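PDB 3GXV: replicative DNA helicase from Helicobacter pylori, which probably unwinds duplex DNA at the replication fork as an ATP-driven hexamer and, through its N-terminal domain, takes part in interactions with primase. Local coordinates for residues Ile77-Glu80 with Asp81-Ala84; Phe66-Gln69 with Lys70-Lys73; Asp92-Glu95 with Ala96-Glu99. All blocks are in the same frame, centred on the assembly; numbering follows the deposited sequence.

Interaction 1 of 3, residues Ile77-Glu80 with Asp81-Ala84; sequences IKEE and DLVA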
ATOM      1  N   ILE B  77     -16.669   5.732  -6.081  1.00 40.27           N
ATOM      2  CA  ILE B  77     -16.711   4.383  -6.638  1.00 32.71           C
ATOM      3  C   ILE B  77     -17.635   3.492  -5.805  1.00 31.95           C
ATOM      4  O   ILE B  77     -17.296   3.117  -4.682  1.00 30.97           O
ATOM      5  CB  ILE B  77     -15.302   3.738  -6.666  1.00 26.80           C
ATOM      6  CG1 ILE B  77     -14.382   4.532  -7.588  1.00 22.25           C
ATOM      7  CG2 ILE B  77     -15.395   2.304  -7.153  1.00 21.89           C
ATOM      8  CD1 ILE B  77     -12.982   3.955  -7.704  1.00 17.99           C
ATOM      9  N   LYS B  78     -18.792   3.149  -6.366  1.00 32.14           N
ATOM     10  CA  LYS B  78     -19.772   2.316  -5.678  1.00 31.79           C
ATOM     11  C   LYS B  78     -19.144   1.102  -5.015  1.00 32.49           C
ATOM     12  O   LYS B  78     -18.399   0.348  -5.651  1.00 34.13           O
ATOM     13  CB  LYS B  78     -20.861   1.869  -6.647  1.00 30.56           C
ATOM     14  CG  LYS B  78     -21.691   3.013  -7.182  1.00 30.82           C
ATOM     15  CD  LYS B  78     -22.832   2.506  -8.039  1.00 30.84           C
ATOM     16  CE  LYS B  78     -23.690   3.651  -8.551  1.00 30.42           C
ATOM     17  NZ  LYS B  78     -24.831   3.127  -9.353  1.00 31.53           N
ATOM     18  N   GLU B  79     -19.461   0.926  -3.732  1.00 31.88           N
ATOM     19  CA  GLU B  79     -18.932  -0.172  -2.934  1.00 29.92           C
ATOM     20  C   GLU B  79     -18.868  -1.519  -3.631  1.00 27.67           C
ATOM     21  O   GLU B  79     -17.918  -2.280  -3.426  1.00 26.77           O
ATOM     22  CB  GLU B  79     -19.728  -0.320  -1.635  1.00 31.98           C
ATOM     23  CG  GLU B  79     -19.209   0.528  -0.490  1.00 33.49           C
ATOM     24  CD  GLU B  79     -17.797   0.151  -0.073  1.00 34.26           C
ATOM     25  OE1 GLU B  79     -17.567  -1.029   0.265  1.00 34.79           O
ATOM     26  OE2 GLU B  79     -16.917   1.038  -0.075  1.00 34.97           O
ATOM     27  N   GLU B  80     -19.864  -1.833  -4.449  1.00 23.68           N
ATOM     28  CA  GLU B  80     -19.846  -3.121  -5.125  1.00 20.72           C
ATOM     29  C   GLU B  80     -18.681  -3.235  -6.101  1.00 18.79           C
ATOM     30  O   GLU B  80     -18.150  -4.326  -6.315  1.00 14.66           O
ATOM     31  CB  GLU B  80     -21.168  -3.372  -5.855  1.00 24.68           C
ATOM     32  CG  GLU B  80     -21.611  -2.268  -6.806  1.00 30.56           C
ATOM     33  CD  GLU B  80     -22.616  -1.311  -6.175  1.00 34.67           C
ATOM     34  OE1 GLU B  80     -23.221  -0.518  -6.929  1.00 36.22           O
ATOM     35  OE2 GLU B  80     -22.802  -1.345  -4.934  1.00 36.02           O
ATOM     36  N   ASP B  81     -18.279  -2.106  -6.678  1.00 17.76           N
ATOM     37  CA  ASP B  81     -17.179  -2.082  -7.639  1.00 17.70           C
ATOM     38  C   ASP B  81     -15.826  -2.218  -6.954  1.00 17.72           C
ATOM     39  O   ASP B  81     -14.853  -2.667  -7.565  1.00 11.55           O
ATOM     40  CB  ASP B  81     -17.217  -0.789  -8.465  1.00 20.55           C
ATOM     41  CG  ASP B  81     -18.322  -0.800  -9.507  1.00 22.95           C
ATOM     42  OD1 ASP B  81     -18.432  -1.799 -10.237  1.00 26.01           O
ATOM     43  OD2 ASP B  81     -19.078   0.183  -9.607  1.00 25.71           O
ATOM     44  N   LEU B  82     -15.786  -1.818  -5.685  1.00 17.93           N
ATOM     45  CA  LEU B  82     -14.576  -1.892  -4.882  1.00 18.71           C
ATOM     46  C   LEU B  82     -14.366  -3.338  -4.457  1.00 19.31           C
ATOM     47  O   LEU B  82     -13.322  -3.926  -4.735  1.00 18.54           O
ATOM     48  CB  LEU B  82     -14.700  -0.993  -3.642  1.00 22.90           C
ATOM     49  CG  LEU B  82     -14.649   0.532  -3.815  1.00 23.50           C
ATOM     50  CD1 LEU B  82     -14.958   1.212  -2.492  1.00 24.95           C
ATOM     51  CD2 LEU B  82     -13.275   0.957  -4.307  1.00 23.02           C
ATOM     52  N   VAL B  83     -15.367  -3.914  -3.797  1.00 19.70           N
ATOM     53  CA  VAL B  83     -15.277  -5.295  -3.333  1.00 21.46           C
ATOM     54  C   VAL B  83     -14.993  -6.215  -4.513  1.00 23.08           C
ATOM     55  O   VAL B  83     -14.413  -7.293  -4.349  1.00 22.60           O
ATOM     56  CB  VAL B  83     -16.584  -5.750  -2.648  1.00 20.14           C
ATOM     57  CG1 VAL B  83     -17.009  -4.726  -1.620  1.00 20.12           C
ATOM     58  CG2 VAL B  83     -17.669  -5.943  -3.673  1.00 21.01           C
ATOM     59  N   ALA B  84     -15.406  -5.781  -5.702  1.00 22.65           N
ATOM     60  CA  ALA B  84     -15.181  -6.558  -6.915  1.00 23.30           C
ATOM     61  C   ALA B  84     -13.680  -6.603  -7.165  1.00 23.66           C
ATOM     62  O   ALA B  84     -13.097  -7.664  -7.410  1.00 24.42           O
ATOM     63  CB  ALA B  84     -15.889  -5.904  -8.101  1.00 24.56           C
TER
HETATM   64  O   HOH W   1     -18.515   2.677  -9.360  1.00 26.01           O

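Interaction 2 of 3, residues Phe66-Gln69 with Lys70-Lys73; sequences FIRQ and KMPK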
ATOM      1  N   PHE B  66      -6.604   3.454   2.148  1.00  9.36           N
ATOM      2  CA  PHE B  66      -6.286   4.656   1.396  1.00  9.36           C
ATOM      3  C   PHE B  66      -7.021   4.873   0.080  1.00 11.18           C
ATOM      4  O   PHE B  66      -7.196   6.017  -0.349  1.00  7.45           O
ATOM      5  CB  PHE B  66      -4.788   4.715   1.192  1.00 10.57           C
ATOM      6  CG  PHE B  66      -4.029   4.835   2.482  1.00 11.90           C
ATOM      7  CD1 PHE B  66      -4.094   6.004   3.230  1.00  9.92           C
ATOM      8  CD2 PHE B  66      -3.292   3.761   2.974  1.00 12.37           C
ATOM      9  CE1 PHE B  66      -3.442   6.106   4.442  1.00 12.10           C
ATOM     10  CE2 PHE B  66      -2.636   3.856   4.187  1.00 12.91           C
ATOM     11  CZ  PHE B  66      -2.711   5.031   4.925  1.00 14.37           C
ATOM     12  N   ILE B  67      -7.468   3.793  -0.559  1.00 13.68           N
ATOM     13  CA  ILE B  67      -8.180   3.949  -1.818  1.00 14.96           C
ATOM     14  C   ILE B  67      -9.478   4.663  -1.519  1.00 14.90           C
ATOM     15  O   ILE B  67      -9.902   5.532  -2.269  1.00 15.53           O
ATOM     16  CB  ILE B  67      -8.490   2.590  -2.488  1.00 14.61           C
ATOM     17  CG1 ILE B  67      -7.207   1.965  -3.027  1.00 14.47           C
ATOM     18  CG2 ILE B  67      -9.494   2.782  -3.606  1.00 14.52           C
ATOM     19  CD1 ILE B  67      -6.530   2.790  -4.103  1.00 15.25           C
ATOM     20  N   ARG B  68     -10.093   4.307  -0.401  1.00 19.23           N
ATOM     21  CA  ARG B  68     -11.354   4.914  -0.017  1.00 21.71           C
ATOM     22  C   ARG B  68     -11.148   6.302   0.573  1.00 26.61           C
ATOM     23  O   ARG B  68     -12.043   7.144   0.514  1.00 25.70           O
ATOM     24  CB  ARG B  68     -12.077   4.031   0.988  1.00 20.45           C
ATOM     25  CG  ARG B  68     -12.363   2.626   0.494  1.00 20.67           C
ATOM     26  CD  ARG B  68     -13.622   2.101   1.161  1.00 22.71           C
ATOM     27  NE  ARG B  68     -13.525   0.713   1.594  1.00 23.38           N
ATOM     28  CZ  ARG B  68     -13.198  -0.300   0.803  1.00 26.94           C
ATOM     29  NH1 ARG B  68     -12.924  -0.087  -0.477  1.00 29.18           N
ATOM     30  NH2 ARG B  68     -13.163  -1.535   1.289  1.00 28.86           N
ATOM     31  N   GLN B  69      -9.978   6.538   1.156  1.00 26.65           N
ATOM     32  CA  GLN B  69      -9.685   7.845   1.722  1.00 30.10           C
ATOM     33  C   GLN B  69      -9.362   8.833   0.604  1.00 33.46           C
ATOM     34  O   GLN B  69      -9.745   9.993   0.670  1.00 34.67           O
ATOM     35  CB  GLN B  69      -8.494   7.769   2.689  1.00 28.66           C
ATOM     36  CG  GLN B  69      -8.837   7.311   4.097  1.00 25.82           C
ATOM     37  CD  GLN B  69      -7.702   7.563   5.082  1.00 23.60           C
ATOM     38  OE1 GLN B  69      -7.207   8.684   5.194  1.00 25.80           O
ATOM     39  NE2 GLN B  69      -7.291   6.526   5.803  1.00 20.10           N
ATOM     40  N   LYS B  70      -8.672   8.362  -0.431  1.00 36.93           N
ATOM     41  CA  LYS B  70      -8.278   9.225  -1.545  1.00 40.67           C
ATOM     42  C   LYS B  70      -9.314   9.355  -2.668  1.00 41.65           C
ATOM     43  O   LYS B  70      -9.021   9.911  -3.726  1.00 45.19           O
ATOM     44  CB  LYS B  70      -6.947   8.746  -2.132  1.00 37.45           C
ATOM     45  CG  LYS B  70      -6.136   9.851  -2.787  1.00 34.88           C
ATOM     46  CD  LYS B  70      -5.632  10.848  -1.742  1.00 32.90           C
ATOM     47  CE  LYS B  70      -5.059  12.084  -2.399  1.00 30.82           C
ATOM     48  NZ  LYS B  70      -6.098  12.763  -3.220  1.00 31.73           N
ATOM     49  N   MET B  71     -10.521   8.842  -2.443  1.00 39.34           N
ATOM     50  CA  MET B  71     -11.585   8.936  -3.439  1.00 36.40           C
ATOM     51  C   MET B  71     -12.149  10.361  -3.472  1.00 36.08           C
ATOM     52  O   MET B  71     -12.588  10.888  -2.452  1.00 32.98           O
ATOM     53  CB  MET B  71     -12.692   7.930  -3.125  1.00 35.19           C
ATOM     54  CG  MET B  71     -12.704   6.725  -4.059  1.00 34.49           C
ATOM     55  SD  MET B  71     -14.146   5.674  -3.798  1.00 36.92           S
ATOM     56  CE  MET B  71     -13.370   4.211  -3.192  1.00 35.25           C
ATOM     57  N   PRO B  72     -12.183  10.982  -4.670  1.00 38.61           N
ATOM     58  CA  PRO B  72     -12.665  12.349  -4.940  1.00 40.97           C
ATOM     59  C   PRO B  72     -13.880  12.899  -4.183  1.00 44.36           C
ATOM     60  O   PRO B  72     -14.092  14.111  -4.135  1.00 46.07           O
ATOM     61  CB  PRO B  72     -12.871  12.354  -6.461  1.00 38.28           C
ATOM     62  CG  PRO B  72     -13.130  10.930  -6.782  1.00 37.08           C
ATOM     63  CD  PRO B  72     -12.125  10.215  -5.930  1.00 36.36           C
ATOM     64  N   LYS B  73     -14.669  12.016  -3.590  1.00 44.84           N
ATOM     65  CA  LYS B  73     -15.844  12.427  -2.807  1.00 44.67           C
ATOM     66  C   LYS B  73     -16.783  13.505  -3.447  1.00 48.61           C
ATOM     67  O   LYS B  73     -17.516  14.212  -2.748  1.00 48.65           O
ATOM     68  CB  LYS B  73     -15.374  12.863  -1.417  1.00 43.54           C
ATOM     69  CG  LYS B  73     -16.007  12.151  -0.272  1.00 40.29           C
ATOM     70  CD  LYS B  73     -17.522  12.035  -0.424  1.00 38.07           C
ATOM     71  CE  LYS B  73     -18.159  11.146   0.639  1.00 38.93           C
ATOM     72  NZ  LYS B  73     -17.750  11.640   1.979  1.00 39.25           N
TER

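Interaction 3 of 3, residues Asp92-Glu95 with Ala96-Glu99; sequences DNIE and AYVE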
ATOM      1  N   ASP B  92      -0.509 -14.530 -11.070  1.00 45.81           N
ATOM      2  CA  ASP B  92       0.931 -14.408 -11.098  1.00 49.35           C
ATOM      3  C   ASP B  92       1.171 -13.953 -12.527  1.00 47.86           C
ATOM      4  O   ASP B  92       0.603 -14.531 -13.449  1.00 48.43           O
ATOM      5  CB  ASP B  92       1.588 -15.768 -10.849  1.00 55.73           C
ATOM      6  CG  ASP B  92       2.048 -15.975  -9.403  1.00 61.20           C
ATOM      7  OD1 ASP B  92       2.736 -16.984  -9.157  1.00 63.66           O
ATOM      8  OD2 ASP B  92       1.751 -15.167  -8.513  1.00 63.87           O
ATOM      9  N   ASN B  93       1.970 -12.911 -12.715  1.00 44.20           N
ATOM     10  CA  ASN B  93       2.220 -12.415 -14.063  1.00 40.28           C
ATOM     11  C   ASN B  93       0.939 -11.975 -14.758  1.00 41.13           C
ATOM     12  O   ASN B  93       0.260 -12.776 -15.406  1.00 38.82           O
ATOM     13  CB  ASN B  93       2.925 -13.474 -14.925  1.00 35.19           C
ATOM     14  CG  ASN B  93       3.325 -12.937 -16.288  1.00 31.01           C
ATOM     15  OD1 ASN B  93       3.687 -11.771 -16.416  1.00 32.03           O
ATOM     16  ND2 ASN B  93       3.275 -13.787 -17.309  1.00 28.64           N
ATOM     17  N   ILE B  94       0.623 -10.691 -14.598  1.00 40.95           N
ATOM     18  CA  ILE B  94      -0.560 -10.086 -15.201  1.00 39.23           C
ATOM     19  C   ILE B  94      -0.198  -9.387 -16.507  1.00 42.04           C
ATOM     20  O   ILE B  94      -0.940  -8.534 -16.993  1.00 45.72           O
ATOM     21  CB  ILE B  94      -1.208  -9.045 -14.252  1.00 35.77           C
ATOM     22  CG1 ILE B  94      -0.127  -8.277 -13.486  1.00 30.07           C
ATOM     23  CG2 ILE B  94      -2.172  -9.728 -13.307  1.00 32.29           C
ATOM     24  CD1 ILE B  94       0.747  -7.402 -14.354  1.00 25.96           C
ATOM     25  N   GLU B  95       0.952  -9.750 -17.064  1.00 42.17           N
ATOM     26  CA  GLU B  95       1.436  -9.160 -18.309  1.00 39.48           C
ATOM     27  C   GLU B  95       0.433  -9.270 -19.455  1.00 34.34           C
ATOM     28  O   GLU B  95      -0.117  -8.267 -19.903  1.00 34.31           O
ATOM     29  CB  GLU B  95       2.755  -9.818 -18.728  1.00 43.37           C
ATOM     30  CG  GLU B  95       3.303  -9.321 -20.057  1.00 46.29           C
ATOM     31  CD  GLU B  95       4.493 -10.126 -20.537  1.00 49.51           C
ATOM     32  OE1 GLU B  95       4.972  -9.872 -21.663  1.00 51.10           O
ATOM     33  OE2 GLU B  95       4.954 -11.013 -19.787  1.00 51.55           O
ATOM     34  N   ALA B  96       0.200 -10.485 -19.935  1.00 29.43           N
ATOM     35  CA  ALA B  96      -0.732 -10.684 -21.045  1.00 25.51           C
ATOM     36  C   ALA B  96      -2.015  -9.886 -20.840  1.00 24.97           C
ATOM     37  O   ALA B  96      -2.486  -9.212 -21.764  1.00 23.59           O
ATOM     38  CB  ALA B  96      -1.057 -12.150 -21.195  1.00 22.67           C
ATOM     39  N   TYR B  97      -2.570  -9.975 -19.633  1.00 17.64           N
ATOM     40  CA  TYR B  97      -3.786  -9.266 -19.265  1.00 16.76           C
ATOM     41  C   TYR B  97      -3.653  -7.766 -19.572  1.00 16.85           C
ATOM     42  O   TYR B  97      -4.509  -7.172 -20.230  1.00 14.97           O
ATOM     43  CB  TYR B  97      -4.062  -9.459 -17.769  1.00 18.22           C
ATOM     44  CG  TYR B  97      -4.787 -10.732 -17.377  1.00 17.54           C
ATOM     45  CD1 TYR B  97      -4.853 -11.833 -18.233  1.00 19.24           C
ATOM     46  CD2 TYR B  97      -5.435 -10.820 -16.145  1.00 19.04           C
ATOM     47  CE1 TYR B  97      -5.559 -12.988 -17.869  1.00 18.69           C
ATOM     48  CE2 TYR B  97      -6.135 -11.962 -15.770  1.00 19.01           C
ATOM     49  CZ  TYR B  97      -6.199 -13.038 -16.634  1.00 19.45           C
ATOM     50  OH  TYR B  97      -6.923 -14.142 -16.262  1.00 17.64           O
ATOM     51  N   VAL B  98      -2.578  -7.157 -19.085  1.00 15.04           N
ATOM     52  CA  VAL B  98      -2.339  -5.741 -19.306  1.00 12.23           C
ATOM     53  C   VAL B  98      -2.327  -5.406 -20.789  1.00 14.57           C
ATOM     54  O   VAL B  98      -2.933  -4.420 -21.195  1.00 12.77           O
ATOM     55  CB  VAL B  98      -1.017  -5.305 -18.652  1.00 14.37           C
ATOM     56  CG1 VAL B  98      -0.694  -3.868 -19.004  1.00 16.51           C
ATOM     57  CG2 VAL B  98      -1.139  -5.439 -17.156  1.00 15.74           C
ATOM     58  N   GLU B  99      -1.644  -6.228 -21.588  1.00 18.47           N
ATOM     59  CA  GLU B  99      -1.580  -6.030 -23.037  1.00 20.41           C
ATOM     60  C   GLU B  99      -2.946  -6.318 -23.666  1.00 21.26           C
ATOM     61  O   GLU B  99      -3.266  -5.805 -24.743  1.00 21.68           O
ATOM     62  CB  GLU B  99      -0.535  -6.949 -23.685  1.00 23.61           C
ATOM     63  CG  GLU B  99      -0.388  -6.700 -25.187  1.00 31.08           C
ATOM     64  CD  GLU B  99       0.341  -7.812 -25.935  1.00 34.32           C
ATOM     65  OE1 GLU B  99       0.514  -7.675 -27.167  1.00 34.68           O
ATOM     66  OE2 GLU B  99       0.730  -8.818 -25.307  1.00 36.25           O
TER
HETATM   67  O   HOH W   2       2.772  -9.522 -23.646  1.00 35.93           O

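Interaction 1 of 3, residues Ile77-Glu80 with Asp81-Ala84
Ile77 overlaps Leu82 with its CG2 methyl, which lies 3.8 Å from Leu82 CD2, the two side chains crossing at about a right angle. The contact forms at the first turn of helix 79-87 in the all-helical N-terminal domain. With chi1 of -63°, Ile77 turns CG2 away from its own backbone N, and the same methyl also meets Asp81 CB. Both apolar residues are buried, and both touch Met71 in the preceding loop, while Ile77 also reaches Leu47 of helix 43-57.

Main-chain bonds define the turn. Asp81 N donates to Lys78 O at 2.7 Å, an i to i+3 bond, and Leu82 N adds a weak bond to the same oxygen. The next carbonyl along, Glu79 O, accepts from Val83 N at 3.1 Å and 175°, an i to i+4 helical bond.

The acidic groups lie nearer the surface. Bent at chi2 (-63°), the Glu79 side chain brings OE2 to 3.1 Å from Leu82 CD1, the two side chains meeting at an oblique angle, and it has a weak, long ion pair with Arg68. Asp81 divides its carboxylate between two partners: OD1 is hydrogen-bonded to Tyr42 OH, whereas OD2 accepts a 2.6 Å bond from a water that in turn accepts a weak bond from Lys78 N.

Interaction 2 of 3, residues Phe66-Gln69 with Lys70-Lys73
Met71 packs back against the last turn of helix 64-69, and its side chain can be followed atom by atom. CB lies 3.8 Å from both Ile67 O and Arg68 O, over the carbonyl end of the helix. CG comes closer to the first of these, at 3.5 Å from Ile67 O. SD has its polar partner beyond the turn: it is hydrogen-bonded outside residues 66-73, and Ile77 N is close by in the loop that leads to helix 79-87. The bend at chi3 (-114°) returns the terminal methyl to the helix, where CE is 3.8 Å from Arg68 CA. It also touches Arg68 CG at 4.1 Å and Ile67 CG2 at 4.2 Å. Met71 and Arg68 run side by side in the same direction, whereas Met71 and Ile67 are inclined to each other.

The backbone evidence marks a helix C-terminus. Lys70 N donates to Phe66 O at 2.8 Å and 153°, a regular i to i+4 bond, and Lys70 is the first residue to leave helical torsions. The next pair does not continue the pattern, because Met71 N approaches Ile67 O at a poor angle. Lys70 CB also rests on Phe66 O, at 3.3 Å.

Around this turn, Ile67 and Met71 face helices 43-57 and 79-87. Arg68 forms a salt bridge with Glu64, and Gln69 NE2 is bonded to Asn65 OD1 and to Gln11 OE1 of the second subunit. Phe66 meets the rings of Tyr41 and Tyr42 of that subunit.

The chemistry is thus divided: a thioether chain supplies apolar contact across the helix end, while Arg68 and Gln69 send their polar ends to partners outside residues 66-73.

Interaction 3 of 3, residues Asp92-Glu95 with Ala96-Glu99
Ile94 and Val98 make the closer of the two apolar side-chain contacts at the start of helix 95-119, with Ile94 CD1 3.9 Å from Val98 CG2. Ile94 occupies the N-cap position. Its chi1 of 37° sets CG1 between the backbone N and the carbonyl carbon, and CD1 extends from there to the valine one turn later. A looser apolar approach joins Ile94 CG2 to Tyr97 CD2 at 4.5 Å.

Among the main-chain bonds, Val98 N donates to Ile94 O at 3.0 Å and 162°. Glu99 N donates to Glu95 O at 3.1 Å and 164°, so two successive i to i+4 bonds establish the helix. A weak side-chain bond precedes them: Asn93 OD1 accepts from Glu95 N, two residues on.

Water links the acidic pair. It donates to Glu95 OE1 at 3.0 Å and to Glu99 OE2 at 2.7 Å, bridging like charges whose oxygens are 5.7 Å apart.

The helix thus has two contrasting sides: the two glutamates are exposed, while Tyr97 packs on Ile13, Ile16 and Val17 of helix 3-23, and Val98 packs on Val17 and on the loop residues Val34 and Leu35.

How the interactions relate
Along the chain the order is interaction 2, interaction 1, interaction 3: the end of helix 64-69, the start of helix 79-87 and the start of helix 95-119. The first two adjoin, with centres 12 Å apart, and meet directly where Leu82 CD2 lies 3.4 Å from Met71 CE, so consecutive helices share one apolar patch beside helix 43-57. Interaction 3 is separate, its centre 22 Å from that of interaction 1 and 26 Å from that of interaction 2, on the opposite side of the chain's centre from the latter. The three contacts thus lie at helix ends in two separate regions of the DnaB-like N-terminal domain. Both regions reach the second subunit, interaction 2 through Phe66, Arg68 and Gln69, interaction 3 through Asp92.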